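Local coordinates for protein YCGM (Escherichia coli, PDB 1NR9), which is of unknown function but belongs to the fumarylacetoacetate hydrolase family, a mainly beta fold that carries a magnesium ion in this structure, at residues A[73-78]-A[169-174]. Sequence-based numbering, arbitrary orientation.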
ATOM      1  N   VAL A  73     -13.332  -2.234 -14.411  1.00 24.93           N
ATOM      2  CA  VAL A  73     -14.355  -1.404 -13.785  1.00 20.98           C
ATOM      3  C   VAL A  73     -14.732  -2.160 -12.518  1.00 19.60           C
ATOM      4  O   VAL A  73     -14.800  -3.392 -12.529  1.00 18.15           O
ATOM      5  CB  VAL A  73     -15.612  -1.221 -14.683  1.00 19.50           C
ATOM      6  CG1 VAL A  73     -16.306  -2.545 -14.901  1.00 14.80           C
ATOM      7  CG2 VAL A  73     -16.558  -0.200 -14.043  1.00 16.22           C
ATOM      8  N   GLU A  74     -14.944  -1.432 -11.427  1.00 17.38           N
ATOM      9  CA  GLU A  74     -15.286  -2.064 -10.163  1.00 17.83           C
ATOM     10  C   GLU A  74     -16.143  -1.142  -9.292  1.00 20.67           C
ATOM     11  O   GLU A  74     -16.111   0.089  -9.433  1.00 20.11           O
ATOM     12  CB  GLU A  74     -13.999  -2.446  -9.389  1.00 18.21           C
ATOM     13  CG  GLU A  74     -12.948  -3.283 -10.180  1.00 16.86           C
ATOM     14  CD  GLU A  74     -11.874  -3.927  -9.288  1.00 15.53           C
ATOM     15  OE1 GLU A  74     -12.010  -3.865  -8.044  1.00 16.64           O
ATOM     16  OE2 GLU A  74     -10.893  -4.509  -9.824  1.00 14.60           O
ATOM     17  N   LEU A  75     -16.922  -1.753  -8.404  1.00 20.81           N
ATOM     18  CA  LEU A  75     -17.756  -1.012  -7.467  1.00 19.36           C
ATOM     19  C   LEU A  75     -16.866  -0.562  -6.295  1.00 20.10           C
ATOM     20  O   LEU A  75     -16.180  -1.379  -5.665  1.00 17.17           O
ATOM     21  CB  LEU A  75     -18.883  -1.895  -6.927  1.00 17.69           C
ATOM     22  CG  LEU A  75     -19.732  -1.150  -5.890  1.00 17.65           C
ATOM     23  CD1 LEU A  75     -20.457   0.014  -6.569  1.00 18.18           C
ATOM     24  CD2 LEU A  75     -20.725  -2.092  -5.246  1.00 18.01           C
ATOM     25  N   ALA A  76     -16.897   0.735  -6.004  1.00 20.25           N
ATOM     26  CA  ALA A  76     -16.090   1.316  -4.940  1.00 18.92           C
ATOM     27  C   ALA A  76     -16.926   1.659  -3.731  1.00 20.32           C
ATOM     28  O   ALA A  76     -17.918   2.389  -3.832  1.00 20.77           O
ATOM     29  CB  ALA A  76     -15.388   2.566  -5.442  1.00 18.60           C
ATOM     30  N   VAL A  77     -16.510   1.141  -2.580  1.00 20.42           N
ATOM     31  CA  VAL A  77     -17.211   1.392  -1.330  1.00 17.22           C
ATOM     32  C   VAL A  77     -16.326   2.318  -0.504  1.00 18.97           C
ATOM     33  O   VAL A  77     -15.133   2.047  -0.314  1.00 15.96           O
ATOM     34  CB  VAL A  77     -17.455   0.071  -0.552  1.00 16.22           C
ATOM     35  CG1 VAL A  77     -18.309   0.331   0.686  1.00 16.73           C
ATOM     36  CG2 VAL A  77     -18.127  -0.951  -1.455  1.00 14.82           C
ATOM     37  N   LEU A  78     -16.913   3.420  -0.040  1.00 19.65           N
ATOM     38  CA  LEU A  78     -16.208   4.414   0.767  1.00 19.87           C
ATOM     39  C   LEU A  78     -16.479   4.196   2.256  1.00 22.06           C
ATOM     40  O   LEU A  78     -17.611   4.368   2.701  1.00 22.37           O
ATOM     41  CB  LEU A  78     -16.676   5.814   0.376  1.00 17.24           C
ATOM     42  CG  LEU A  78     -16.165   6.933   1.293  1.00 20.28           C
ATOM     43  CD1 LEU A  78     -14.646   7.031   1.153  1.00 18.81           C
ATOM     44  CD2 LEU A  78     -16.826   8.260   0.937  1.00 13.58           C
ATOM     45  N   HIS A 169     -17.568 -13.149  -3.122  1.00 32.38           N
ATOM     46  CA  HIS A 169     -17.648 -12.693  -1.732  1.00 29.95           C
ATOM     47  C   HIS A 169     -18.418 -11.376  -1.800  1.00 29.86           C
ATOM     48  O   HIS A 169     -17.976 -10.423  -2.434  1.00 29.56           O
ATOM     49  CB  HIS A 169     -16.252 -12.452  -1.175  1.00 27.26           C
ATOM     50  CG  HIS A 169     -15.341 -13.626  -1.329  1.00 26.34           C
ATOM     51  ND1 HIS A 169     -15.280 -14.646  -0.403  1.00 26.55           N
ATOM     52  CD2 HIS A 169     -14.496 -13.971  -2.329  1.00 23.61           C
ATOM     53  CE1 HIS A 169     -14.437 -15.571  -0.831  1.00 24.77           C
ATOM     54  NE2 HIS A 169     -13.947 -15.186  -1.996  1.00 22.53           N
ATOM     55  N   LYS A 170     -19.583 -11.333  -1.168  1.00 30.22           N
ATOM     56  CA  LYS A 170     -20.407 -10.132  -1.191  1.00 30.59           C
ATOM     57  C   LYS A 170     -19.676  -8.925  -0.586  1.00 30.11           C
ATOM     58  O   LYS A 170     -18.582  -9.057  -0.041  1.00 28.79           O
ATOM     59  CB  LYS A 170     -21.721 -10.416  -0.456  1.00 33.39           C
ATOM     60  CG  LYS A 170     -22.390 -11.708  -0.930  1.00 35.55           C
ATOM     61  CD  LYS A 170     -22.682 -11.659  -2.429  1.00 42.31           C
ATOM     62  CE  LYS A 170     -23.090 -13.016  -3.006  1.00 43.35           C
ATOM     63  NZ  LYS A 170     -21.976 -14.013  -2.967  1.00 44.63           N
ATOM     64  N   ILE A 171     -20.291  -7.752  -0.674  1.00 30.74           N
ATOM     65  CA  ILE A 171     -19.672  -6.542  -0.165  1.00 29.06           C
ATOM     66  C   ILE A 171     -19.414  -6.485   1.331  1.00 31.70           C
ATOM     67  O   ILE A 171     -18.270  -6.308   1.729  1.00 33.92           O
ATOM     68  CB  ILE A 171     -20.468  -5.294  -0.571  1.00 29.38           C
ATOM     69  CG1 ILE A 171     -20.563  -5.218  -2.098  1.00 28.41           C
ATOM     70  CG2 ILE A 171     -19.794  -4.036  -0.008  1.00 26.64           C
ATOM     71  CD1 ILE A 171     -21.351  -4.018  -2.604  1.00 30.62           C
ATOM     72  N   VAL A 172     -20.433  -6.620   2.178  1.00 32.31           N
ATOM     73  CA  VAL A 172     -20.140  -6.544   3.610  1.00 33.67           C
ATOM     74  C   VAL A 172     -19.261  -7.706   4.111  1.00 33.89           C
ATOM     75  O   VAL A 172     -18.441  -7.518   5.008  1.00 34.58           O
ATOM     76  CB  VAL A 172     -21.423  -6.449   4.494  1.00 33.64           C
ATOM     77  CG1 VAL A 172     -22.417  -5.477   3.888  1.00 32.64           C
ATOM     78  CG2 VAL A 172     -22.024  -7.808   4.702  1.00 37.44           C
ATOM     79  N   PRO A 173     -19.413  -8.918   3.546  1.00 33.46           N
ATOM     80  CA  PRO A 173     -18.558 -10.005   4.041  1.00 32.89           C
ATOM     81  C   PRO A 173     -17.091  -9.735   3.710  1.00 33.27           C
ATOM     82  O   PRO A 173     -16.210  -9.870   4.563  1.00 31.81           O
ATOM     83  CB  PRO A 173     -19.084 -11.240   3.301  1.00 30.94           C
ATOM     84  CG  PRO A 173     -20.507 -10.899   3.021  1.00 33.81           C
ATOM     85  CD  PRO A 173     -20.428  -9.440   2.614  1.00 34.27           C
ATOM     86  N   LEU A 174     -16.843  -9.363   2.455  1.00 33.30           N
ATOM     87  CA  LEU A 174     -15.490  -9.080   1.987  1.00 30.11           C
ATOM     88  C   LEU A 174     -14.841  -8.013   2.864  1.00 29.18           C
ATOM     89  O   LEU A 174     -13.740  -8.218   3.378  1.00 29.11           O
ATOM     90  CB  LEU A 174     -15.521  -8.626   0.523  1.00 28.72           C
ATOM     91  CG  LEU A 174     -14.198  -8.400  -0.221  1.00 27.49           C
ATOM     92  CD1 LEU A 174     -13.329  -9.655  -0.168  1.00 25.26           C
ATOM     93  CD2 LEU A 174     -14.501  -8.017  -1.661  1.00 23.31           C
TER
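A helix end is packed on a sheet face here: I171, first residue of helix 171-178, sets its side chain against L75 and V77 of strand 69-79, in the mixed sheet of this fumarylacetoacetate hydrolase-family chain. L75 and V77 stand two residues apart and so point their side chains from the same face of the strand. The long branch of I171 ends at CD1, which meets CD2 of L75 at 3.3 Å, the two side chains crossing at about a right angle. The short branch, CG2, lies 3.8 Å from CG2 of V77. I171 CG1 stands anti to the carbonyl carbon (chi1 -59°) and the chain runs on extended through chi2 (179°), which carries CD1 across to the leucine while CG2 stays beside the valine. No hydrogen bond spans the segments; the contact is wholly apolar and small, 111 Å² summed over both sides, and I171 supplies 58 Å² of it. All three residues are buried, and the closest pair of CA atoms, those of V77 and I171, is 8.4 Å apart. The magnesium ion, bound by E72 and D103, is about 12 Å from the L75 side chain. K170 is the N-cap, and its O accepts the N-H of L174 (3.1 Å between N and O) in the first turn; the backbone N of I171 is hydrogen-bonded to OE1 of Q146. Farther along the helix, V172 and P173 reach helix 88-94, and L174 touches P43. Strand 69-79 pairs antiparallel with strands 95-102 and 189-191; helix 171-178 lies on one face of it, and on the other A76 and L78 pack on strand 130-137.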